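Local atomic coordinates of probable alginate O-acetylase AlgJ (Pseudomonas putida, PDB entry 4O8V), a protein that probably transfers acetyl groups to mannuronate residues of alginate, as part of an inner-membrane complex with AlgI and AlgF. Residues Q55-V61 with V269-P275; P100-M106 with V130-L135; L34-L39 with Y278-N283. All blocks are in the same frame, centred on the assembly; numbering follows the deposited sequence.

Interaction 1: Q55-V61 with V269-P275; sequences QLVLAIV and VVVWEFP
Leu-56, Leu-58 and Trp-272 interlock on one face of the parallel β-sheet of this SGNH hydrolase-like fold, where strand 55-61, at the outer side of the sheet, pairs in register with strand 269-275. The two strands show how a regular ladder sets the side chains that ride on it. Its rungs alternate in direction: Val-57 N donates to Val-270 O at 2.8 Å with an N-H...O angle of 176°, and Trp-272 N donates back to Val-57 O at 2.9 Å.

On the face carrying the indole, both leucines hold CG opposite the backbone N (chi1 174° in Leu-56), and each swings a methyl across to the neighbouring strand. CD1 of Leu-56 comes in at the edge of the indole, near its plane, and lies 3.6 Å from Trp-272 CB. CD1 of Leu-58 slants in between the two aromatic residues, 4.0 Å from Trp-272 CE3 and 3.8 Å from Phe-274 CB. Helices 31-51 and 250-257 pack on the indole, whose NE1 donates to Pro-249 O, while Phe-88 meets the Phe-274 ring edge-to-face.

The opposite face carries Val-57, Ala-59, Val-269 and Val-271 in its middle, with Glu-273 farther on. Val-57 and Val-269 meet through CG2 and CG1 at 3.9 Å, and Ala-59 CB lies against Val-271 CG1. Toward the C-terminal ends this face approaches the proposed catalytic residues. Glu-273 bends at chi2 (-99°); its OE2 is hydrogen-bonded to Thr-217 OG1 and its OE1 to Ser-220 OG. The Glu-273 side chain lies about 7 Å from that of Ser-218, the nucleophile by similarity. Its aliphatic part serves the strand pair instead, with Glu-273 CG against Val-61 CG2 at 3.8 Å.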
loop_
_atom_site.group_PDB
_atom_site.type_symbol
_atom_site.label_atom_id
_atom_site.label_comp_id
_atom_site.label_asym_id
_atom_site.label_seq_id
_atom_site.Cartn_x
_atom_site.Cartn_y
_atom_site.Cartn_z
ATOM N N GLN A 55 -10.083 -11.391 -9.776
ATOM C CA GLN A 55 -8.748 -11.845 -9.404
ATOM C C GLN A 55 -8.077 -10.838 -8.482
ATOM O O GLN A 55 -7.985 -9.646 -8.795
ATOM C CB GLN A 55 -7.868 -12.067 -10.639
ATOM C CG GLN A 55 -8.296 -13.233 -11.513
ATOM C CD GLN A 55 -8.047 -14.583 -10.858
ATOM O OE1 GLN A 55 -7.276 -14.694 -9.901
ATOM N NE2 GLN A 55 -8.696 -15.618 -11.375
ATOM N N LEU A 56 -7.600 -11.328 -7.346
ATOM C CA LEU A 56 -6.904 -10.479 -6.385
ATOM C C LEU A 56 -5.426 -10.398 -6.690
ATOM O O LEU A 56 -4.773 -11.425 -6.869
ATOM C CB LEU A 56 -7.085 -11.007 -4.974
ATOM C CG LEU A 56 -6.269 -10.276 -3.895
ATOM C CD1 LEU A 56 -6.601 -8.768 -3.829
ATOM C CD2 LEU A 56 -6.465 -10.960 -2.544
ATOM N N VAL A 57 -4.914 -9.179 -6.745
ATOM C CA VAL A 57 -3.478 -8.962 -6.799
ATOM C C VAL A 57 -3.113 -8.140 -5.558
ATOM O O VAL A 57 -3.427 -6.937 -5.447
ATOM C CB VAL A 57 -3.033 -8.234 -8.077
ATOM C CG1 VAL A 57 -1.504 -8.029 -8.061
ATOM C CG2 VAL A 57 -3.461 -8.978 -9.318
ATOM N N LEU A 58 -2.493 -8.813 -4.596
ATOM C CA LEU A 58 -2.119 -8.185 -3.337
ATOM C C LEU A 58 -0.821 -7.436 -3.552
ATOM O O LEU A 58 0.114 -8.001 -4.111
ATOM C CB LEU A 58 -1.968 -9.236 -2.231
ATOM C CG LEU A 58 -1.603 -8.734 -0.832
ATOM C CD1 LEU A 58 -2.709 -7.818 -0.267
ATOM C CD2 LEU A 58 -1.368 -9.931 0.098
ATOM N N ALA A 59 -0.773 -6.179 -3.109
ATOM C CA ALA A 59 0.418 -5.342 -3.293
ATOM C C ALA A 59 1.010 -5.023 -1.922
ATOM O O ALA A 59 0.603 -4.062 -1.252
ATOM C CB ALA A 59 0.081 -4.082 -4.046
ATOM N N ILE A 60 1.944 -5.867 -1.488
ATOM C CA ILE A 60 2.543 -5.705 -0.154
ATOM C C ILE A 60 3.614 -4.611 -0.239
ATOM O O ILE A 60 4.633 -4.806 -0.888
ATOM C CB ILE A 60 3.175 -7.031 0.363
ATOM C CG1 ILE A 60 2.124 -8.146 0.461
ATOM C CG2 ILE A 60 3.845 -6.816 1.752
ATOM C CD1 ILE A 60 2.767 -9.529 0.657
ATOM N N VAL A 61 3.376 -3.459 0.386
ATOM C CA VAL A 61 4.358 -2.363 0.326
ATOM C C VAL A 61 5.417 -2.550 1.405
ATOM O O VAL A 61 5.102 -2.666 2.577
ATOM C CB VAL A 61 3.698 -0.990 0.512
ATOM C CG1 VAL A 61 4.715 0.147 0.203
ATOM C CG2 VAL A 61 2.479 -0.873 -0.406
ATOM N N VAL A 269 -9.960 -7.538 -12.096
ATOM C CA VAL A 269 -8.819 -7.514 -11.186
ATOM C C VAL A 269 -9.042 -6.510 -10.067
ATOM O O VAL A 269 -9.491 -5.386 -10.312
ATOM C CB VAL A 269 -7.501 -7.154 -11.949
ATOM C CG1 VAL A 269 -6.330 -6.914 -10.985
ATOM C CG2 VAL A 269 -7.152 -8.229 -12.947
ATOM N N VAL A 270 -8.733 -6.919 -8.838
ATOM C CA VAL A 270 -8.668 -5.985 -7.721
ATOM C C VAL A 270 -7.221 -5.896 -7.237
ATOM O O VAL A 270 -6.616 -6.905 -6.859
ATOM C CB VAL A 270 -9.573 -6.402 -6.559
ATOM C CG1 VAL A 270 -9.369 -5.460 -5.356
ATOM C CG2 VAL A 270 -11.032 -6.430 -6.995
ATOM N N VAL A 271 -6.664 -4.694 -7.279
ATOM C CA VAL A 271 -5.337 -4.469 -6.726
ATOM C C VAL A 271 -5.533 -4.018 -5.284
ATOM O O VAL A 271 -6.223 -3.024 -5.020
ATOM C CB VAL A 271 -4.548 -3.407 -7.520
ATOM C CG1 VAL A 271 -3.224 -3.054 -6.800
ATOM C CG2 VAL A 271 -4.279 -3.868 -8.917
ATOM N N TRP A 272 -4.945 -4.757 -4.346
ATOM C CA TRP A 272 -5.112 -4.474 -2.921
ATOM C C TRP A 272 -3.765 -4.070 -2.321
ATOM O O TRP A 272 -2.894 -4.917 -2.111
ATOM C CB TRP A 272 -5.649 -5.699 -2.192
ATOM C CG TRP A 272 -6.023 -5.449 -0.766
ATOM C CD1 TRP A 272 -6.036 -4.244 -0.103
ATOM C CD2 TRP A 272 -6.466 -6.435 0.186
ATOM N NE1 TRP A 272 -6.459 -4.424 1.193
ATOM C CE2 TRP A 272 -6.719 -5.757 1.400
ATOM C CE3 TRP A 272 -6.661 -7.814 0.128
ATOM C CZ2 TRP A 272 -7.173 -6.421 2.557
ATOM C CZ3 TRP A 272 -7.108 -8.479 1.271
ATOM C CH2 TRP A 272 -7.357 -7.775 2.471
ATOM N N GLU A 273 -3.618 -2.779 -2.056
ATOM C CA GLU A 273 -2.383 -2.230 -1.498
ATOM C C GLU A 273 -2.413 -2.340 0.035
ATOM O O GLU A 273 -3.340 -1.866 0.704
ATOM C CB GLU A 273 -2.196 -0.790 -1.981
ATOM C CG GLU A 273 -1.162 -0.004 -1.197
ATOM C CD GLU A 273 -1.793 0.906 -0.149
ATOM O OE1 GLU A 273 -2.744 1.662 -0.487
ATOM O OE2 GLU A 273 -1.323 0.893 1.011
ATOM N N PHE A 274 -1.400 -3.016 0.575
ATOM C CA PHE A 274 -1.379 -3.474 1.964
ATOM C C PHE A 274 0.058 -3.330 2.483
ATOM O O PHE A 274 0.888 -4.216 2.278
ATOM C CB PHE A 274 -1.865 -4.942 2.043
ATOM C CG PHE A 274 -2.295 -5.392 3.425
ATOM C CD1 PHE A 274 -1.463 -5.228 4.528
ATOM C CD2 PHE A 274 -3.555 -5.987 3.621
ATOM C CE1 PHE A 274 -1.868 -5.668 5.801
ATOM C CE2 PHE A 274 -3.974 -6.408 4.891
ATOM C CZ PHE A 274 -3.130 -6.240 5.986
ATOM N N PRO A 275 0.372 -2.204 3.132
ATOM C CA PRO A 275 1.743 -2.012 3.611
ATOM C C PRO A 275 2.112 -3.039 4.704
ATOM O O PRO A 275 1.258 -3.393 5.521
ATOM C CB PRO A 275 1.727 -0.577 4.178
ATOM C CG PRO A 275 0.554 0.098 3.458
ATOM C CD PRO A 275 -0.479 -1.028 3.379
#

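Interaction 2: P100-M106 with V130-L135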
loop_
_atom_site.group_PDB
_atom_site.type_symbol
_atom_site.label_atom_id
_atom_site.label_comp_id
_atom_site.label_asym_id
_atom_site.label_seq_id
_atom_site.Cartn_x
_atom_site.Cartn_y
_atom_site.Cartn_z
ATOM N N PRO A 100 2.866 -10.075 -6.010
ATOM C CA PRO A 100 4.129 -9.776 -6.697
ATOM C C PRO A 100 5.121 -9.055 -5.792
ATOM O O PRO A 100 4.746 -8.268 -4.924
ATOM C CB PRO A 100 3.691 -8.876 -7.858
ATOM C CG PRO A 100 2.232 -9.253 -8.090
ATOM C CD PRO A 100 1.699 -9.504 -6.707
ATOM N N ASP A 101 6.402 -9.328 -6.004
ATOM C CA ASP A 101 7.424 -8.705 -5.175
ATOM C C ASP A 101 7.656 -7.247 -5.554
ATOM O O ASP A 101 8.032 -6.948 -6.684
ATOM C CB ASP A 101 8.730 -9.482 -5.282
ATOM C CG ASP A 101 9.817 -8.889 -4.399
ATOM O OD1 ASP A 101 9.814 -9.149 -3.181
ATOM O OD2 ASP A 101 10.647 -8.139 -4.924
ATOM N N LEU A 102 7.419 -6.338 -4.616
ATOM C CA LEU A 102 7.631 -4.910 -4.870
ATOM C C LEU A 102 8.966 -4.416 -4.303
ATOM O O LEU A 102 9.501 -3.382 -4.728
ATOM C CB LEU A 102 6.501 -4.080 -4.282
ATOM C CG LEU A 102 5.096 -4.381 -4.807
ATOM C CD1 LEU A 102 4.132 -3.426 -4.120
ATOM C CD2 LEU A 102 5.040 -4.222 -6.325
HETATM N N MSE A 103 9.496 -5.143 -3.327
HETATM C CA MSE A 103 10.751 -4.737 -2.696
HETATM C C MSE A 103 11.936 -4.719 -3.682
HETATM O O MSE A 103 12.664 -3.729 -3.748
HETATM C CB MSE A 103 11.060 -5.663 -1.522
HETATM C CG MSE A 103 12.496 -5.671 -1.086
HETATM SE SE MSE A 103 12.657 -4.385 0.336
ATOM N N ALA A 104 12.137 -5.793 -4.451
ATOM C CA ALA A 104 13.290 -5.822 -5.364
ATOM C C ALA A 104 13.253 -4.666 -6.390
ATOM O O ALA A 104 14.253 -3.959 -6.540
ATOM C CB ALA A 104 13.394 -7.171 -6.070
ATOM N N PRO A 105 12.110 -4.439 -7.073
ATOM C CA PRO A 105 12.188 -3.287 -7.976
ATOM C C PRO A 105 12.312 -1.934 -7.269
ATOM O O PRO A 105 13.040 -1.078 -7.791
ATOM C CB PRO A 105 10.880 -3.376 -8.787
ATOM C CG PRO A 105 9.968 -4.272 -7.995
ATOM C CD PRO A 105 10.871 -5.219 -7.266
HETATM N N MSE A 106 11.651 -1.717 -6.129
HETATM C CA MSE A 106 11.829 -0.423 -5.456
HETATM C C MSE A 106 13.286 -0.217 -5.025
HETATM O O MSE A 106 13.830 0.881 -5.145
HETATM C CB MSE A 106 10.885 -0.299 -4.266
HETATM C CG MSE A 106 9.465 -0.177 -4.758
HETATM SE SE MSE A 106 8.166 0.026 -3.308
HETATM C CE MSE A 106 8.430 1.962 -2.934
ATOM N N VAL A 130 7.188 2.849 -9.929
ATOM C CA VAL A 130 7.937 1.600 -9.957
ATOM C C VAL A 130 7.065 0.432 -9.479
ATOM O O VAL A 130 7.016 -0.628 -10.134
ATOM C CB VAL A 130 9.218 1.706 -9.097
ATOM C CG1 VAL A 130 9.873 0.341 -8.931
ATOM C CG2 VAL A 130 10.175 2.692 -9.741
ATOM N N ALA A 131 6.343 0.643 -8.378
ATOM C CA ALA A 131 5.430 -0.382 -7.850
ATOM C C ALA A 131 4.339 -0.701 -8.873
ATOM O O ALA A 131 4.071 -1.877 -9.174
ATOM C CB ALA A 131 4.817 0.064 -6.509
ATOM N N ALA A 132 3.718 0.326 -9.444
ATOM C CA ALA A 132 2.697 0.093 -10.478
ATOM C C ALA A 132 3.248 -0.680 -11.670
ATOM O O ALA A 132 2.560 -1.541 -12.237
ATOM C CB ALA A 132 2.097 1.411 -10.954
ATOM N N GLN A 133 4.477 -0.384 -12.078
ATOM C CA GLN A 133 5.031 -1.105 -13.201
ATOM C C GLN A 133 5.272 -2.579 -12.870
ATOM O O GLN A 133 5.056 -3.447 -13.735
ATOM C CB GLN A 133 6.331 -0.444 -13.701
ATOM C CG GLN A 133 6.043 0.720 -14.626
ATOM C CD GLN A 133 7.227 1.638 -14.835
ATOM O OE1 GLN A 133 8.167 1.656 -14.039
ATOM N NE2 GLN A 133 7.176 2.425 -15.902
ATOM N N ALA A 134 5.761 -2.857 -11.665
ATOM C CA ALA A 134 5.975 -4.236 -11.242
ATOM C C ALA A 134 4.641 -4.982 -11.217
ATOM O O ALA A 134 4.559 -6.133 -11.633
ATOM C CB ALA A 134 6.629 -4.301 -9.855
ATOM N N LEU A 135 3.615 -4.332 -10.688
ATOM C CA LEU A 135 2.307 -4.970 -10.617
ATOM C C LEU A 135 1.758 -5.228 -12.033
ATOM O O LEU A 135 1.233 -6.309 -12.322
ATOM C CB LEU A 135 1.345 -4.115 -9.769
ATOM C CG LEU A 135 1.666 -4.024 -8.281
ATOM C CD1 LEU A 135 0.877 -2.881 -7.606
ATOM C CD2 LEU A 135 1.353 -5.363 -7.607
#
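Pro-105 presses its ring onto Ala-134 and Val-130, joining helix 103-109 and the residues leading into it to the side of helix 125-141 in the α/β architecture of the SGNH hydrolase-like domain. The contact is made by apolar side chains, partly against backbone, and no hydrogen bond crosses it.

The outer part of this packing belongs to the proline ring, whose CG rests 3.8 Å from Ala-134 CB while its CB meets Val-130 CG1 at 3.9 Å. Because Val-130 holds CG1 opposite its backbone N (chi1 170°), that methyl faces Pro-105 and Met-106 and also touches the backbone between them. Deeper in, CD2 of Leu-102 lies against three groups, 3.8 Å from Ala-131 O, 3.9 Å from Ala-134 CB and 3.9 Å from Leu-135 CG. Pro-100 and Leu-135 cross at about a right angle, CG to CD2 at 4.0 Å, and both also pack against Val-57 of strand 55-61.

The polar interactions hold the first segment in shape instead. Asp-101 turns away from helix 125-141; its OD1 is bonded to the hydroxyl of Tyr-85, and its other oxygen caps the incoming helix. That capping bond runs from Ala-104 N to Asp-101 OD2 at 2.8 Å, meeting the oxygen on its syn side, 21° out of the carboxylate plane.

Interaction 3: L34-L39 with Y278-N283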
loop_
_atom_site.group_PDB
_atom_site.type_symbol
_atom_site.label_atom_id
_atom_site.label_comp_id
_atom_site.label_asym_id
_atom_site.label_seq_id
_atom_site.Cartn_x
_atom_site.Cartn_y
_atom_site.Cartn_z
ATOM N N LEU A 34 -2.400 -11.845 15.989
ATOM C CA LEU A 34 -2.945 -10.779 15.154
ATOM C C LEU A 34 -2.601 -11.014 13.681
ATOM O O LEU A 34 -3.457 -10.847 12.803
ATOM C CB LEU A 34 -2.442 -9.406 15.611
ATOM C CG LEU A 34 -3.090 -8.785 16.860
ATOM C CD1 LEU A 34 -2.471 -7.429 17.171
ATOM C CD2 LEU A 34 -4.598 -8.663 16.692
HETATM N N MSE A 35 -1.360 -11.403 13.400
HETATM C CA MSE A 35 -0.976 -11.753 12.025
HETATM C C MSE A 35 -1.791 -12.927 11.460
HETATM O O MSE A 35 -2.244 -12.875 10.303
HETATM C CB MSE A 35 0.508 -12.078 11.959
HETATM C CG MSE A 35 1.381 -10.837 12.018
HETATM SE SE MSE A 35 3.271 -11.348 12.136
HETATM C CE MSE A 35 3.251 -12.765 10.761
ATOM N N GLN A 36 -1.954 -13.974 12.270
ATOM C CA GLN A 36 -2.776 -15.126 11.904
ATOM C C GLN A 36 -4.174 -14.653 11.520
ATOM O O GLN A 36 -4.729 -15.036 10.484
ATOM C CB GLN A 36 -2.850 -16.132 13.066
ATOM C CG GLN A 36 -3.874 -17.256 12.891
ATOM C CD GLN A 36 -3.907 -18.225 14.070
ATOM O OE1 GLN A 36 -3.590 -17.863 15.206
ATOM N NE2 GLN A 36 -4.289 -19.463 13.798
ATOM N N GLU A 37 -4.722 -13.784 12.359
ATOM C CA GLU A 37 -6.112 -13.361 12.230
ATOM C C GLU A 37 -6.260 -12.540 10.939
ATOM O O GLU A 37 -7.142 -12.809 10.104
ATOM C CB GLU A 37 -6.521 -12.575 13.483
ATOM C CG GLU A 37 -7.996 -12.590 13.822
ATOM C CD GLU A 37 -8.606 -13.989 14.005
ATOM O OE1 GLU A 37 -7.899 -14.943 14.408
ATOM O OE2 GLU A 37 -9.820 -14.124 13.748
ATOM N N ASN A 38 -5.365 -11.571 10.752
ATOM C CA ASN A 38 -5.363 -10.773 9.529
ATOM C C ASN A 38 -5.150 -11.618 8.264
ATOM O O ASN A 38 -5.777 -11.353 7.238
ATOM C CB ASN A 38 -4.307 -9.668 9.595
ATOM C CG ASN A 38 -4.739 -8.518 10.476
ATOM O OD1 ASN A 38 -5.939 -8.258 10.634
ATOM N ND2 ASN A 38 -3.767 -7.833 11.077
ATOM N N LEU A 39 -4.283 -12.629 8.319
ATOM C CA LEU A 39 -4.077 -13.484 7.153
ATOM C C LEU A 39 -5.330 -14.299 6.821
ATOM O O LEU A 39 -5.621 -14.542 5.644
ATOM C CB LEU A 39 -2.905 -14.427 7.374
ATOM C CG LEU A 39 -1.562 -13.707 7.301
ATOM C CD1 LEU A 39 -0.466 -14.484 8.060
ATOM C CD2 LEU A 39 -1.158 -13.446 5.850
ATOM N N TYR A 278 1.158 -3.174 8.708
ATOM C CA TYR A 278 -0.219 -3.369 9.172
ATOM C C TYR A 278 -0.553 -4.821 9.494
ATOM O O TYR A 278 -1.574 -5.087 10.119
ATOM C CB TYR A 278 -1.229 -2.859 8.132
ATOM C CG TYR A 278 -1.293 -1.351 8.027
ATOM C CD1 TYR A 278 -1.955 -0.589 8.993
ATOM C CD2 TYR A 278 -0.678 -0.690 6.971
ATOM C CE1 TYR A 278 -2.002 0.797 8.901
ATOM C CE2 TYR A 278 -0.719 0.686 6.871
ATOM C CZ TYR A 278 -1.382 1.426 7.832
ATOM O OH TYR A 278 -1.414 2.803 7.712
ATOM N N LEU A 279 0.273 -5.766 9.051
ATOM C CA LEU A 279 -0.073 -7.181 9.241
ATOM C C LEU A 279 -0.161 -7.571 10.734
ATOM O O LEU A 279 -1.087 -8.277 11.133
ATOM C CB LEU A 279 0.927 -8.093 8.517
ATOM C CG LEU A 279 0.549 -9.585 8.525
ATOM C CD1 LEU A 279 -0.759 -9.828 7.799
ATOM C CD2 LEU A 279 1.657 -10.420 7.913
ATOM N N PRO A 280 0.779 -7.097 11.572
ATOM C CA PRO A 280 0.582 -7.481 12.976
ATOM C C PRO A 280 -0.170 -6.434 13.796
ATOM O O PRO A 280 -0.001 -6.395 15.014
ATOM C CB PRO A 280 2.007 -7.650 13.483
ATOM C CG PRO A 280 2.802 -6.649 12.685
ATOM C CD PRO A 280 2.133 -6.550 11.335
HETATM N N MSE A 281 -0.996 -5.623 13.140
HETATM C CA MSE A 281 -1.786 -4.599 13.827
HETATM C C MSE A 281 -3.268 -4.954 13.914
HETATM O O MSE A 281 -3.831 -5.565 13.009
HETATM C CB MSE A 281 -1.606 -3.239 13.139
HETATM C CG MSE A 281 -0.191 -2.707 13.283
HETATM SE SE MSE A 281 0.138 -0.989 12.344
HETATM C CE MSE A 281 -1.031 0.098 13.491
ATOM N N LYS A 282 -3.906 -4.543 15.005
ATOM C CA LYS A 282 -5.318 -4.868 15.215
ATOM C C LYS A 282 -6.219 -4.028 14.328
ATOM O O LYS A 282 -5.978 -2.853 14.102
ATOM C CB LYS A 282 -5.702 -4.685 16.683
ATOM C CG LYS A 282 -7.117 -5.135 17.014
ATOM C CD LYS A 282 -7.111 -6.168 18.145
ATOM C CE LYS A 282 -8.507 -6.440 18.690
ATOM N NZ LYS A 282 -9.014 -5.317 19.529
ATOM N N ASN A 283 -7.251 -4.654 13.788
ATOM C CA ASN A 283 -8.254 -3.928 13.036
ATOM C C ASN A 283 -9.542 -3.907 13.808
ATOM O O ASN A 283 -9.930 -4.912 14.402
ATOM C CB ASN A 283 -8.458 -4.561 11.675
ATOM C CG ASN A 283 -7.310 -4.283 10.766
ATOM O OD1 ASN A 283 -7.072 -3.134 10.431
ATOM N ND2 ASN A 283 -6.566 -5.309 10.402
HETATM O O HOH W 1 -7.176 -7.830 13.832
#
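The side-chain nitrogen of Asn-38 is held by two backbone carbonyls, donating to Leu-279 O at 2.7 Å and to Met-281 O at 3.0 Å, each with an N-H...O angle of 162°. Both oxygens lie in the plane of the asparagine amide, so each N-H of the NH2 group has its own acceptor. They differ at the receiving end: the nitrogen stands above the carbonyl plane of Leu-279 but is only moderately tilted from that of Met-281. The same amide accepts through OD1 from Asn-283 ND2 at 3.0 Å. That bond is bent, comes from above the Asn-38 carbonyl plane, and leaves the two amides turned 58° apart. A water bound to Asn-283 N adds a weak link to the same oxygen.

With CG set beside its backbone N (chi1 -76°), Asn-38 reaches from helix 31-51 into the bend of segment 278-283, whose type I β-turn runs from Tyr-278 to Met-281. The Tyr-278 side chain lies about 6 Å from that of Ser-218, the proposed nucleophile. Apolar groups flank Asn-38. Met-35 CG sits 3.6 Å from Pro-280 CB, the two side chains side by side, and also touches Leu-279 CG. The Leu-279 side chain crosses those of Met-35 and Leu-39 at about right angles, its CD1 4.0 Å from Leu-39 CG. Farther along the turn, Leu-34 CD1 lies 3.4 Å from Pro-280 O, a buried oxygen for which the model offers no partner.

An alanine in place of Asn-38 would probably leave the carbonyls of Leu-279 and Met-281 without their shared donor and the Asn-283 amide free to turn. One amide thus satisfies two backbone carbonyls and accepts from a third residue, bonds that hold its plane and set the position of 278-283 against helix 31-51.

The three contacts form layers through one SGNH hydrolase-like domain, with the parallel sheet of interaction 1 in the middle. Interaction 2 lies on one side, its centre 12 Å from that of interaction 1, and touches strand 55-61 where Ala-59 CB meets Leu-135 CD1. Interaction 3 lies on the helix 31-51 side, its centre 16 Å from that of interaction 1, and meets it where Phe-274 packs against Leu-279; interactions 2 and 3 do not touch. Along the chain the closures are concentric: 34-39 pairs with 278-283, 55-61 with 269-275, and 100-106 with 130-135 innermost. Early and late parts of the chain thus meet, while the probable catalytic Asp-120, His-122 and Ser-218 come from between them.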